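Local coordinates for uncharacterized protein (PDB 3R87), which is probably a thioesterase of the 4-hydroxybenzoyl-CoA thioesterase family, a hotdog-fold hydrolase that also binds magnesium, at residues Lys5-Pro10 / Glu38-Ser43; Gln94-Pro99 / Ala104-Asp109; Ser81-Leu84 / Thr90-Arg93. One frame throughout, in Å; residues are numbered along the deposited sequence. Where two conformers were deposited one is given.

Contact 1: residues Lys5-Pro10 / Glu38-Ser43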
ATOM      1  N   LYS A   5     -11.311  24.648 -14.643  1.00 17.80           N
ATOM      2  CA  LYS A   5     -10.330  24.156 -15.595  1.00 16.50           C
ATOM      3  C   LYS A   5      -9.811  22.747 -15.200  1.00 13.32           C
ATOM      4  O   LYS A   5      -9.987  22.320 -14.037  1.00 13.62           O
ATOM      5  CB  LYS A   5      -9.163  25.086 -15.738  1.00 18.96           C
ATOM      6  CG  LYS A   5      -8.323  25.148 -14.445  1.00 21.21           C
ATOM      7  CD  LYS A   5      -7.079  26.059 -14.645  1.00 30.41           C
ATOM      8  CE  LYS A   5      -6.240  26.150 -13.379  1.00 35.56           C
ATOM      9  NZ  LYS A   5      -5.037  27.104 -13.488  1.00 46.11           N
ATOM     10  N   ILE A   6      -9.148  22.104 -16.136  1.00 12.73           N
ATOM     11  CA  ILE A   6      -8.474  20.850 -15.892  1.00 11.60           C
ATOM     12  C   ILE A   6      -7.082  21.110 -15.321  1.00 10.82           C
ATOM     13  O   ILE A   6      -6.306  21.868 -15.867  1.00 13.78           O
ATOM     14  CB  ILE A   6      -8.443  19.980 -17.131  1.00 12.77           C
ATOM     15  CG1 ILE A   6      -9.881  19.610 -17.565  1.00 15.77           C
ATOM     16  CG2 ILE A   6      -7.556  18.774 -16.928  1.00 14.26           C
ATOM     17  CD1 ILE A   6     -10.001  18.833 -18.878  1.00 19.18           C
ATOM     18  N   TYR A   7      -6.791  20.499 -14.193  1.00  9.89           N
ATOM     19  CA  TYR A   7      -5.474  20.484 -13.563  1.00  9.92           C
ATOM     20  C   TYR A   7      -4.761  19.196 -13.953  1.00  9.82           C
ATOM     21  O   TYR A   7      -5.418  18.162 -14.122  1.00 11.95           O
ATOM     22  CB  TYR A   7      -5.605  20.550 -12.030  1.00 11.09           C
ATOM     23  CG  TYR A   7      -6.234  21.839 -11.560  1.00 12.39           C
ATOM     24  CD1 TYR A   7      -5.430  22.886 -11.115  1.00 17.62           C
ATOM     25  CD2 TYR A   7      -7.594  22.027 -11.529  1.00 12.90           C
ATOM     26  CE1 TYR A   7      -6.022  24.094 -10.701  1.00 21.45           C
ATOM     27  CE2 TYR A   7      -8.200  23.238 -11.115  1.00 16.96           C
ATOM     28  CZ  TYR A   7      -7.401  24.230 -10.697  1.00 21.38           C
ATOM     29  OH  TYR A   7      -7.970  25.413 -10.291  1.00 28.14           O
ATOM     30  N   HIS A   8      -3.456  19.238 -14.045  1.00  9.26           N
ATOM     31  CA  HIS A   8      -2.635  18.129 -14.450  1.00  9.43           C
ATOM     32  C   HIS A   8      -1.653  17.768 -13.343  1.00  9.35           C
ATOM     33  O   HIS A   8      -0.996  18.661 -12.803  1.00 11.52           O
ATOM     34  CB  HIS A   8      -1.844  18.499 -15.725  1.00 10.18           C
ATOM     35  CG  HIS A   8      -2.708  18.805 -16.894  1.00 10.50           C
ATOM     36  ND1 HIS A   8      -2.999  17.889 -17.849  1.00 10.93           N
ATOM     37  CD2 HIS A   8      -3.361  19.959 -17.240  1.00 12.64           C
ATOM     38  CE1 HIS A   8      -3.811  18.439 -18.769  1.00 12.18           C
ATOM     39  NE2 HIS A   8      -4.035  19.686 -18.401  1.00 13.24           N
ATOM     40  N   HIS A   9      -1.501  16.473 -13.054  1.00  9.19           N
ATOM     41  CA  HIS A   9      -0.549  15.997 -12.045  1.00  9.24           C
ATOM     42  C   HIS A   9       0.045  14.725 -12.538  1.00  8.37           C
ATOM     43  O   HIS A   9      -0.660  13.775 -12.788  1.00  8.84           O
ATOM     44  CB  HIS A   9      -1.312  15.749 -10.713  1.00 11.16           C
ATOM     45  CG  HIS A   9      -0.435  15.123  -9.645  1.00 12.73           C
ATOM     46  ND1 HIS A   9       0.644  15.766  -9.140  1.00 16.45           N
ATOM     47  CD2 HIS A   9      -0.428  13.858  -9.076  1.00 13.63           C
ATOM     48  CE1 HIS A   9       1.298  14.937  -8.307  1.00 14.83           C
ATOM     49  NE2 HIS A   9       0.621  13.796  -8.195  1.00 15.47           N
ATOM     50  N   PRO A  10       1.366  14.660 -12.691  1.00  9.00           N
ATOM     51  CA  PRO A  10       1.982  13.437 -13.220  1.00  8.95           C
ATOM     52  C   PRO A  10       2.091  12.370 -12.154  1.00  8.85           C
ATOM     53  O   PRO A  10       2.356  12.678 -10.992  1.00 11.42           O
ATOM     54  CB  PRO A  10       3.377  13.896 -13.654  1.00 11.69           C
ATOM     55  CG  PRO A  10       3.659  15.085 -12.747  1.00 15.11           C
ATOM     56  CD  PRO A  10       2.386  15.741 -12.468  1.00 11.48           C
ATOM     57  N   GLU A  38      -4.951  16.942  -3.607  1.00  8.98           N
ATOM     58  CA  GLU A  38      -4.096  17.735  -2.713  1.00  9.41           C
ATOM     59  C   GLU A  38      -3.377  18.835  -3.434  1.00 10.07           C
ATOM     60  O   GLU A  38      -3.238  19.927  -2.903  1.00 11.63           O
ATOM     61  CB  GLU A  38      -3.082  16.865  -1.969  1.00  9.63           C
ATOM     62  CG  GLU A  38      -3.677  15.829  -1.040  1.00 10.30           C
ATOM     63  CD  GLU A  38      -2.699  15.401   0.009  1.00 11.00           C
ATOM     64  OE1 GLU A  38      -1.744  16.122   0.333  1.00 12.09           O
ATOM     65  OE2 GLU A  38      -2.890  14.317   0.623  1.00 13.59           O
ATOM     66  N   HIS A  39      -2.900  18.559  -4.643  1.00  9.90           N
ATOM     67  CA  HIS A  39      -2.190  19.579  -5.412  1.00 11.07           C
ATOM     68  C   HIS A  39      -3.109  20.686  -5.874  1.00 11.21           C
ATOM     69  O   HIS A  39      -2.653  21.819  -6.008  1.00 14.61           O
ATOM     70  CB  HIS A  39      -1.418  18.963  -6.568  1.00 11.12           C
ATOM     71  CG  HIS A  39      -0.184  18.270  -6.085  1.00 10.17           C
ATOM     72  ND1 HIS A  39       1.025  18.895  -5.963  1.00 14.55           N
ATOM     73  CD2 HIS A  39       0.039  17.004  -5.703  1.00 11.45           C
ATOM     74  CE1 HIS A  39       1.921  18.048  -5.458  1.00 14.25           C
ATOM     75  NE2 HIS A  39       1.331  16.876  -5.275  1.00 11.30           N
ATOM     76  N   VAL A  40      -4.394  20.421  -6.126  1.00 11.17           N
ATOM     77  CA  VAL A  40      -5.354  21.484  -6.426  1.00 11.88           C
ATOM     78  C   VAL A  40      -5.556  22.344  -5.195  1.00 12.87           C
ATOM     79  O   VAL A  40      -5.572  23.594  -5.274  1.00 15.23           O
ATOM     80  CB  VAL A  40      -6.657  20.935  -6.958  1.00 11.42           C
ATOM     81  CG1 VAL A  40      -7.695  22.037  -7.104  1.00 14.04           C
ATOM     82  CG2 VAL A  40      -6.463  20.217  -8.243  1.00 12.29           C
ATOM     83  N   ILE A  41      -5.738  21.717  -4.040  1.00 13.04           N
ATOM     84  CA  ILE A  41      -6.066  22.411  -2.812  1.00 15.36           C
ATOM     85  C   ILE A  41      -4.889  23.175  -2.197  1.00 15.16           C
ATOM     86  O   ILE A  41      -5.057  24.276  -1.689  1.00 17.69           O
ATOM     87  CB  ILE A  41      -6.643  21.404  -1.789  1.00 15.32           C
ATOM     88  CG1 ILE A  41      -7.988  20.833  -2.262  1.00 15.26           C
ATOM     89  CG2 ILE A  41      -6.754  22.061  -0.393  1.00 17.85           C
ATOM     90  CD1 ILE A  41      -8.379  19.573  -1.523  1.00 17.28           C
ATOM     91  N   ASP A  42      -3.698  22.587  -2.293  1.00 14.52           N
ATOM     92  CA  ASP A  42      -2.437  22.961  -1.679  1.00 15.04           C
ATOM     93  C   ASP A  42      -2.277  22.117  -0.422  1.00 13.11           C
ATOM     94  O   ASP A  42      -2.995  22.291   0.594  1.00 13.69           O
ATOM     95  CB  ASP A  42      -2.321  24.459  -1.342  1.00 17.04           C
ATOM     96  CG  ASP A  42      -0.928  24.844  -0.924  0.80 18.24           C
ATOM     97  OD1 ASP A  42      -0.628  26.005  -1.123  0.80 27.78           O
ATOM     98  OD2 ASP A  42      -0.270  24.160  -0.266  0.80 25.02           O
ATOM     99  N   SER A  43      -1.314  21.199  -0.441  1.00 12.48           N
ATOM    100  CA  SER A  43      -1.141  20.301   0.674  0.75 12.02           C
ATOM    101  C   SER A  43      -0.725  21.025   1.950  1.00 13.20           C
ATOM    102  O   SER A  43      -1.040  20.568   3.031  1.00 13.25           O
ATOM    103  CB  SER A  43      -0.071  19.254   0.270  0.75 12.06           C
ATOM    104  OG  SER A  43       1.066  19.876  -0.302  0.75 13.22           O
TER
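Y7 and V40 make the tight half of this contact: methyl CG2 of V40 sits over one face of the tyrosine ring, nearer its rim than its centre, 3.7 Å from Y7 CG. The line from that methyl to the ring centroid leans 25° from the ring normal, a CH-pi contact. With CG1 anti to the backbone N (chi1 173°), V40 CG2 lies anti to the carbonyl carbon and is the branch that meets the ring. F82 of strand 75-85 packs against both side chains. The segments belong to strand 7-12, at one edge of the chain's antiparallel sheet, and to the C-terminal turn of helix 28-41, the long helix that the sheet of a hotdog fold wraps around. Away from Y7, the contact becomes more polar and more open. H9 and the exposed H39 form an offset stack with centroids 4.5 Å apart and planes at 21°. The imidazoles overlap only in part, H9 CE1 lying 3.6 Å from H39 CD2. H9 ND1 lies above the H39 face, toward its rim. H39 NE2 is hydrogen-bonded to the hydroxyl of Y14 of the second subunit, which also packs on H9.

Contact 2: residues Gln94-Pro99 / Ala104-Asp109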
ATOM      1  N   GLN A  94     -12.015  13.122 -12.155  1.00  7.73           N
ATOM      2  CA  GLN A  94     -10.621  12.805 -12.210  1.00  7.66           C
ATOM      3  C   GLN A  94     -10.390  11.696 -13.189  1.00  7.40           C
ATOM      4  O   GLN A  94     -11.173  10.721 -13.244  1.00  8.27           O
ATOM      5  CB  GLN A  94     -10.039  12.475 -10.826  1.00  8.26           C
ATOM      6  CG  GLN A  94     -10.326  13.586  -9.830  1.00  8.98           C
ATOM      7  CD  GLN A  94      -9.554  13.424  -8.554  1.00  7.95           C
ATOM      8  OE1 GLN A  94     -10.094  12.899  -7.565  1.00  8.73           O
ATOM      9  NE2 GLN A  94      -8.288  13.807  -8.566  1.00  8.26           N
ATOM     10  N   GLU A  95      -9.332  11.782 -13.991  1.00  7.36           N
ATOM     11  CA  GLU A  95      -9.071  10.822 -15.016  1.00  7.73           C
ATOM     12  C   GLU A  95      -7.592  10.509 -15.099  1.00  7.53           C
ATOM     13  O   GLU A  95      -6.757  11.401 -14.982  1.00  8.55           O
ATOM     14  CB  GLU A  95      -9.535  11.325 -16.402  1.00  8.10           C
ATOM     15  CG  GLU A  95     -11.040  11.653 -16.394  1.00  9.80           C
ATOM     16  CD  GLU A  95     -11.594  12.107 -17.704  1.00 10.00           C
ATOM     17  OE1 GLU A  95     -10.820  12.262 -18.694  1.00 10.96           O
ATOM     18  OE2 GLU A  95     -12.833  12.330 -17.764  1.00 11.62           O
ATOM     19  N   VAL A  96      -7.258   9.236 -15.311  1.00  7.52           N
ATOM     20  CA  VAL A  96      -5.875   8.829 -15.586  1.00  7.70           C
ATOM     21  C   VAL A  96      -5.698   8.673 -17.069  1.00  7.91           C
ATOM     22  O   VAL A  96      -6.420   7.891 -17.705  1.00  9.16           O
ATOM     23  CB  VAL A  96      -5.596   7.437 -14.928  1.00  8.82           C
ATOM     24  CG1 VAL A  96      -4.187   6.995 -15.277  1.00 10.61           C
ATOM     25  CG2 VAL A  96      -5.882   7.435 -13.458  1.00 10.17           C
ATOM     26  N   TRP A  97      -4.710   9.397 -17.629  1.00  8.03           N
ATOM     27  CA  TRP A  97      -4.420   9.300 -19.065  1.00  8.76           C
ATOM     28  C   TRP A  97      -3.003   8.721 -19.237  1.00  8.77           C
ATOM     29  O   TRP A  97      -2.000   9.316 -18.766  1.00  9.48           O
ATOM     30  CB  TRP A  97      -4.484  10.711 -19.696  1.00  9.27           C
ATOM     31  CG  TRP A  97      -5.913  11.138 -19.883  1.00  8.94           C
ATOM     32  CD1 TRP A  97      -6.820  11.463 -18.916  1.00  9.08           C
ATOM     33  CD2 TRP A  97      -6.606  11.263 -21.120  1.00  8.53           C
ATOM     34  NE1 TRP A  97      -8.028  11.795 -19.491  1.00  9.31           N
ATOM     35  CE2 TRP A  97      -7.908  11.662 -20.845  1.00  8.76           C
ATOM     36  CE3 TRP A  97      -6.222  11.049 -22.472  1.00  9.28           C
ATOM     37  CZ2 TRP A  97      -8.864  11.895 -21.848  1.00  9.59           C
ATOM     38  CZ3 TRP A  97      -7.145  11.297 -23.452  1.00 10.09           C
ATOM     39  CH2 TRP A  97      -8.438  11.715 -23.150  1.00 10.02           C
ATOM     40  N   ARG A  98      -2.922   7.611 -19.941  1.00  8.94           N
ATOM     41  CA  ARG A  98      -1.647   7.012 -20.321  1.00  9.09           C
ATOM     42  C   ARG A  98      -0.967   7.861 -21.369  1.00  9.12           C
ATOM     43  O   ARG A  98      -1.650   8.614 -22.133  1.00  9.67           O
ATOM     44  CB  ARG A  98      -1.816   5.610 -20.838  1.00  9.28           C
ATOM     45  CG  ARG A  98      -2.367   4.631 -19.767  1.00  9.96           C
ATOM     46  CD  ARG A  98      -2.644   3.278 -20.308  1.00 10.44           C
ATOM     47  NE  ARG A  98      -1.414   2.576 -20.700  1.00 10.26           N
ATOM     48  CZ  ARG A  98      -1.325   1.578 -21.600  1.00 11.89           C
ATOM     49  NH1 ARG A  98      -2.409   1.137 -22.274  1.00 13.87           N
ATOM     50  NH2 ARG A  98      -0.162   1.010 -21.859  1.00 14.89           N
ATOM     51  N   PRO A  99       0.348   7.799 -21.508  1.00 10.32           N
ATOM     52  CA  PRO A  99       1.051   8.670 -22.491  1.00 11.54           C
ATOM     53  C   PRO A  99       0.556   8.463 -23.887  1.00 11.06           C
ATOM     54  O   PRO A  99       0.506   7.361 -24.415  1.00 12.91           O
ATOM     55  CB  PRO A  99       2.500   8.209 -22.351  1.00 14.79           C
ATOM     56  CG  PRO A  99       2.599   7.403 -21.185  1.00 15.22           C
ATOM     57  CD  PRO A  99       1.275   6.997 -20.705  1.00 11.93           C
ATOM     58  N   ALA A 104      -9.285   8.197 -21.585  1.00  8.99           N
ATOM     59  CA  ALA A 104      -8.869   7.957 -20.223  1.00  8.98           C
ATOM     60  C   ALA A 104      -8.794   6.457 -19.937  1.00  8.15           C
ATOM     61  O   ALA A 104      -9.707   5.703 -20.323  1.00  9.85           O
ATOM     62  CB  ALA A 104      -9.865   8.582 -19.283  1.00 10.00           C
ATOM     63  N   ALA A 105      -7.770   6.040 -19.235  1.00  7.74           N
ATOM     64  CA  ALA A 105      -7.694   4.657 -18.760  1.00  7.76           C
ATOM     65  C   ALA A 105      -8.582   4.428 -17.568  1.00  7.48           C
ATOM     66  O   ALA A 105      -9.069   3.295 -17.378  1.00  8.40           O
ATOM     67  CB  ALA A 105      -6.254   4.344 -18.371  1.00  8.97           C
ATOM     68  N   VAL A 106      -8.773   5.423 -16.728  1.00  7.55           N
ATOM     69  CA  VAL A 106      -9.544   5.344 -15.488  1.00  7.62           C
ATOM     70  C   VAL A 106     -10.291   6.654 -15.350  1.00  7.83           C
ATOM     71  O   VAL A 106      -9.684   7.729 -15.558  1.00  8.57           O
ATOM     72  CB  VAL A 106      -8.669   5.073 -14.269  1.00  8.38           C
ATOM     73  CG1 VAL A 106      -9.520   4.979 -12.988  1.00  9.56           C
ATOM     74  CG2 VAL A 106      -7.815   3.843 -14.462  1.00  9.28           C
ATOM     75  N   ILE A 107     -11.540   6.588 -14.970  1.00  8.28           N
ATOM     76  CA  ILE A 107     -12.396   7.746 -14.707  1.00  8.92           C
ATOM     77  C   ILE A 107     -12.944   7.632 -13.309  1.00  8.93           C
ATOM     78  O   ILE A 107     -13.459   6.557 -12.939  1.00 11.40           O
ATOM     79  CB  ILE A 107     -13.523   7.828 -15.718  1.00 10.59           C
ATOM     80  CG1 ILE A 107     -12.978   8.035 -17.130  1.00 11.48           C
ATOM     81  CG2 ILE A 107     -14.532   8.947 -15.297  1.00 14.30           C
ATOM     82  CD1 ILE A 107     -13.984   7.799 -18.258  1.00 16.61           C
ATOM     83  N   GLY A 108     -12.950   8.722 -12.558  1.00  8.87           N
ATOM     84  CA  GLY A 108     -13.618   8.784 -11.267  1.00  9.28           C
ATOM     85  C   GLY A 108     -14.463  10.026 -11.162  1.00  9.02           C
ATOM     86  O   GLY A 108     -14.022  11.143 -11.504  1.00 10.09           O
ATOM     87  N   ASP A 109     -15.676   9.854 -10.649  1.00  9.39           N
ATOM     88  CA  ASP A 109     -16.521  10.935 -10.185  1.00 10.03           C
ATOM     89  C   ASP A 109     -16.557  10.842  -8.671  1.00  9.31           C
ATOM     90  O   ASP A 109     -17.046   9.824  -8.120  1.00 10.44           O
ATOM     91  CB  ASP A 109     -17.958  10.811 -10.742  1.00 11.43           C
ATOM     92  CG  ASP A 109     -18.038  10.885 -12.240  1.00 15.41           C
ATOM     93  OD1 ASP A 109     -17.490  11.824 -12.791  1.00 17.58           O
ATOM     94  OD2 ASP A 109     -18.716   9.990 -12.855  1.00 18.59           O
TER
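Strands 94-97 and 106-109 run antiparallel, their axes 4.8 Å apart at closest and their directions 171° apart. Q94 and G108 are a hydrogen-bonded pair with two backbone bonds, Q94 N to G108 O (2.9 Å) and G108 N to Q94 O. E95 and I107 follow as a non-hydrogen-bonded pair. At V96 the register slips: its N donates to V106 O, while its O accepts from A105 N at 2.8 Å, so that A105 and V106 both face one residue in a classic beta bulge. V96 and V106 lie side by side on one face of the sheet, V96 CG2 3.7 Å from V106 CB. E95 and I107 share the other face. There W97 is turned so that its indole lies over A104, whose CA is 4.0 Å from the centroid of the five-membered ring and 12° off the normal. The indole N-H fixes that rotation: W97 NE1 donates to E95 OE1 (2.9 Å), in the ring plane and on the anti lone pair of the oxygen. E95 OE2 is bound by R93, and R79 makes a cation-pi contact with W97. On the valine face, F29 of helix 28-41 packs on both valines and F33 on V96, and Q94 reaches the same helix through hydrogen bonds to R37 and F33 O. Strand 75-85 pairs with 89-97 beyond E95 and W97, whereas strand 56-66 borders the far side of 106-115, where I107 bonds to I65.

Contact 3: residues Ser81-Leu84 / Thr90-Arg93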
ATOM      1  N   SER A  81     -10.790  18.122 -12.453  1.00  9.62           N
ATOM      2  CA  SER A  81     -11.560  19.336 -12.329  0.75  9.92           C
ATOM      3  C   SER A  81     -12.508  19.213 -11.147  1.00 10.25           C
ATOM      4  O   SER A  81     -12.773  18.105 -10.660  1.00 10.84           O
ATOM      5  CB  SER A  81     -12.340  19.670 -13.616  0.75 11.45           C
ATOM      6  OG  SER A  81     -13.277  18.661 -13.841  0.75 12.16           O
ATOM      7  N   PHE A  82     -13.014  20.335 -10.649  1.00 11.86           N
ATOM      8  CA  PHE A  82     -13.947  20.369  -9.533  1.00 12.23           C
ATOM      9  C   PHE A  82     -15.062  21.287  -9.797  1.00 13.42           C
ATOM     10  O   PHE A  82     -14.954  22.262 -10.576  1.00 14.40           O
ATOM     11  CB  PHE A  82     -13.274  20.740  -8.150  1.00 14.62           C
ATOM     12  CG  PHE A  82     -12.749  22.122  -8.097  1.00 15.83           C
ATOM     13  CD1 PHE A  82     -11.405  22.472  -8.435  1.00 15.27           C
ATOM     14  CD2 PHE A  82     -13.611  23.172  -7.684  1.00 18.39           C
ATOM     15  CE1 PHE A  82     -10.955  23.771  -8.378  1.00 17.34           C
ATOM     16  CE2 PHE A  82     -13.120  24.475  -7.682  1.00 20.10           C
ATOM     17  CZ  PHE A  82     -11.760  24.786  -7.995  1.00 19.83           C
ATOM     18  N   THR A  83     -16.182  21.017  -9.131  1.00 15.42           N
ATOM     19  CA  THR A  83     -17.308  21.930  -9.100  0.75 19.23           C
ATOM     20  C   THR A  83     -17.845  21.901  -7.665  1.00 17.78           C
ATOM     21  O   THR A  83     -17.886  20.918  -6.992  1.00 19.57           O
ATOM     22  CB  THR A  83     -18.397  21.451 -10.041  0.75 23.70           C
ATOM     23  OG1 THR A  83     -19.143  20.464  -9.473  0.75 29.23           O
ATOM     24  CG2 THR A  83     -17.863  20.746 -11.297  0.75 19.76           C
ATOM     25  N   LEU A  84     -18.243  23.037  -7.210  1.00 21.86           N
ATOM     26  CA  LEU A  84     -18.822  23.175  -5.859  1.00 25.65           C
ATOM     27  C   LEU A  84     -20.287  22.798  -5.943  1.00 26.29           C
ATOM     28  O   LEU A  84     -20.969  23.211  -6.885  1.00 28.74           O
ATOM     29  CB  LEU A  84     -18.607  24.606  -5.315  1.00 28.77           C
ATOM     30  CG  LEU A  84     -17.153  25.093  -5.613  1.00 30.49           C
ATOM     31  CD1 LEU A  84     -16.842  26.593  -5.436  1.00 37.59           C
ATOM     32  CD2 LEU A  84     -16.197  24.177  -4.730  1.00 30.92           C
ATOM     33  N   THR A  90     -18.094  18.971  -2.520  1.00 18.33           N
ATOM     34  CA  THR A  90     -17.280  19.292  -3.672  0.75 16.80           C
ATOM     35  C   THR A  90     -17.311  18.077  -4.581  1.00 15.50           C
ATOM     36  O   THR A  90     -17.098  16.948  -4.127  1.00 15.17           O
ATOM     37  CB  THR A  90     -15.842  19.688  -3.287  0.75 17.63           C
ATOM     38  OG1 THR A  90     -15.872  20.775  -2.385  0.75 21.79           O
ATOM     39  CG2 THR A  90     -15.127  20.236  -4.542  0.75 21.81           C
ATOM     40  N   LEU A  91     -17.595  18.283  -5.890  1.00 14.60           N
ATOM     41  CA  LEU A  91     -17.576  17.249  -6.859  1.00 13.24           C
ATOM     42  C   LEU A  91     -16.309  17.302  -7.673  1.00 12.57           C
ATOM     43  O   LEU A  91     -15.935  18.396  -8.148  1.00 16.95           O
ATOM     44  CB  LEU A  91     -18.817  17.382  -7.793  1.00 15.25           C
ATOM     45  CG  LEU A  91     -20.081  17.635  -7.079  1.00 19.57           C
ATOM     46  CD1 LEU A  91     -21.190  17.830  -8.109  1.00 24.37           C
ATOM     47  CD2 LEU A  91     -20.363  16.473  -6.082  1.00 22.17           C
ATOM     48  N   TRP A  92     -15.645  16.200  -7.837  1.00 10.40           N
ATOM     49  CA  TRP A  92     -14.406  16.109  -8.574  1.00 10.41           C
ATOM     50  C   TRP A  92     -14.585  15.153  -9.727  1.00  9.92           C
ATOM     51  O   TRP A  92     -15.152  14.053  -9.558  1.00 12.74           O
ATOM     52  CB  TRP A  92     -13.279  15.642  -7.676  1.00 10.74           C
ATOM     53  CG  TRP A  92     -13.007  16.482  -6.479  1.00 10.50           C
ATOM     54  CD1 TRP A  92     -13.613  16.434  -5.266  1.00 12.27           C
ATOM     55  CD2 TRP A  92     -11.994  17.503  -6.360  1.00 10.81           C
ATOM     56  NE1 TRP A  92     -13.043  17.352  -4.430  1.00 13.07           N
ATOM     57  CE2 TRP A  92     -12.039  18.019  -5.056  1.00 12.42           C
ATOM     58  CE3 TRP A  92     -10.991  17.980  -7.232  1.00 10.45           C
ATOM     59  CZ2 TRP A  92     -11.134  18.997  -4.584  1.00 13.80           C
ATOM     60  CZ3 TRP A  92     -10.112  18.941  -6.781  1.00 11.82           C
ATOM     61  CH2 TRP A  92     -10.212  19.455  -5.496  1.00 13.19           C
ATOM     62  N   ARG A  93     -14.095  15.515 -10.908  1.00  8.96           N
ATOM     63  CA  ARG A  93     -13.944  14.629 -12.031  1.00  8.72           C
ATOM     64  C   ARG A  93     -12.457  14.377 -12.182  1.00  7.91           C
ATOM     65  O   ARG A  93     -11.696  15.342 -12.349  1.00  8.80           O
ATOM     66  CB  ARG A  93     -14.529  15.241 -13.310  1.00 10.47           C
ATOM     67  CG  ARG A  93     -14.261  14.423 -14.550  1.00 11.19           C
ATOM     68  CD  ARG A  93     -15.042  13.142 -14.541  1.00 13.24           C
ATOM     69  NE  ARG A  93     -14.956  12.473 -15.827  1.00 13.20           N
ATOM     70  CZ  ARG A  93     -15.953  11.793 -16.371  1.00 12.98           C
ATOM     71  NH1 ARG A  93     -17.084  11.486 -15.690  1.00 14.29           N
ATOM     72  NH2 ARG A  93     -15.750  11.322 -17.587  1.00 15.17           N
TER
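A chi1 of 66° sets the phenyl group of F82 between its own backbone N and carbonyl carbon, while W92 CG lies beside its backbone N, which brings the indole alongside F82. The two side chains point the same way, and it is CB of F82, rather than its ring, that settles over a face of the indole. This CB lies 3.7 Å from W92 CE3 and 17° off the normal of the six-membered ring, a CH-pi contact. The rings themselves meet obliquely, with centroids 5.5 Å apart and planes at 56°. On the other face of the hairpin, S81 is paired with R93 and T83 with L91. The arginine's guanidinium leads away from the serine to salt bridges with E95 and D109. Four backbone bonds join 81-84 to 90-93, part of the antiparallel hairpin of strands 75-85 and 89-97: two link S81 to R93, and two link T83 to L91, the shorter from T83 N to L91 O (2.8 Å). The faces thus differ in chemistry. F82 and W92 meet V40 of helix 28-41, and M132 of helix 126-133 covers F82 and T90, consistent with a largely apolar interior. The opposite face carries S81, T83 and R93 besides L91 and is the more polar, and two carboxylates probably balance the arginine's charge.

All three contacts reach one antiparallel sheet. Contacts 1 and 3 touch, with centres 12 Å apart: V40 CG1 lies 3.9 Å from both F82 CE1 and W92 CZ3, so the end of helix 28-41 rests on the apolar face of the 81-84/90-93 hairpin. Contacts 2 and 3 share strand 89-97 and are joined by a salt bridge from R93 NH1 to D109 OD1 (2.9 Å), although their centres are 15 Å apart. Contacts 1 and 2 do not touch, their nearest atoms being about 7 Å apart. H53 and D127, which bind magnesium in a structure of this protein although no ion is bound to this chain here, lie away from all three.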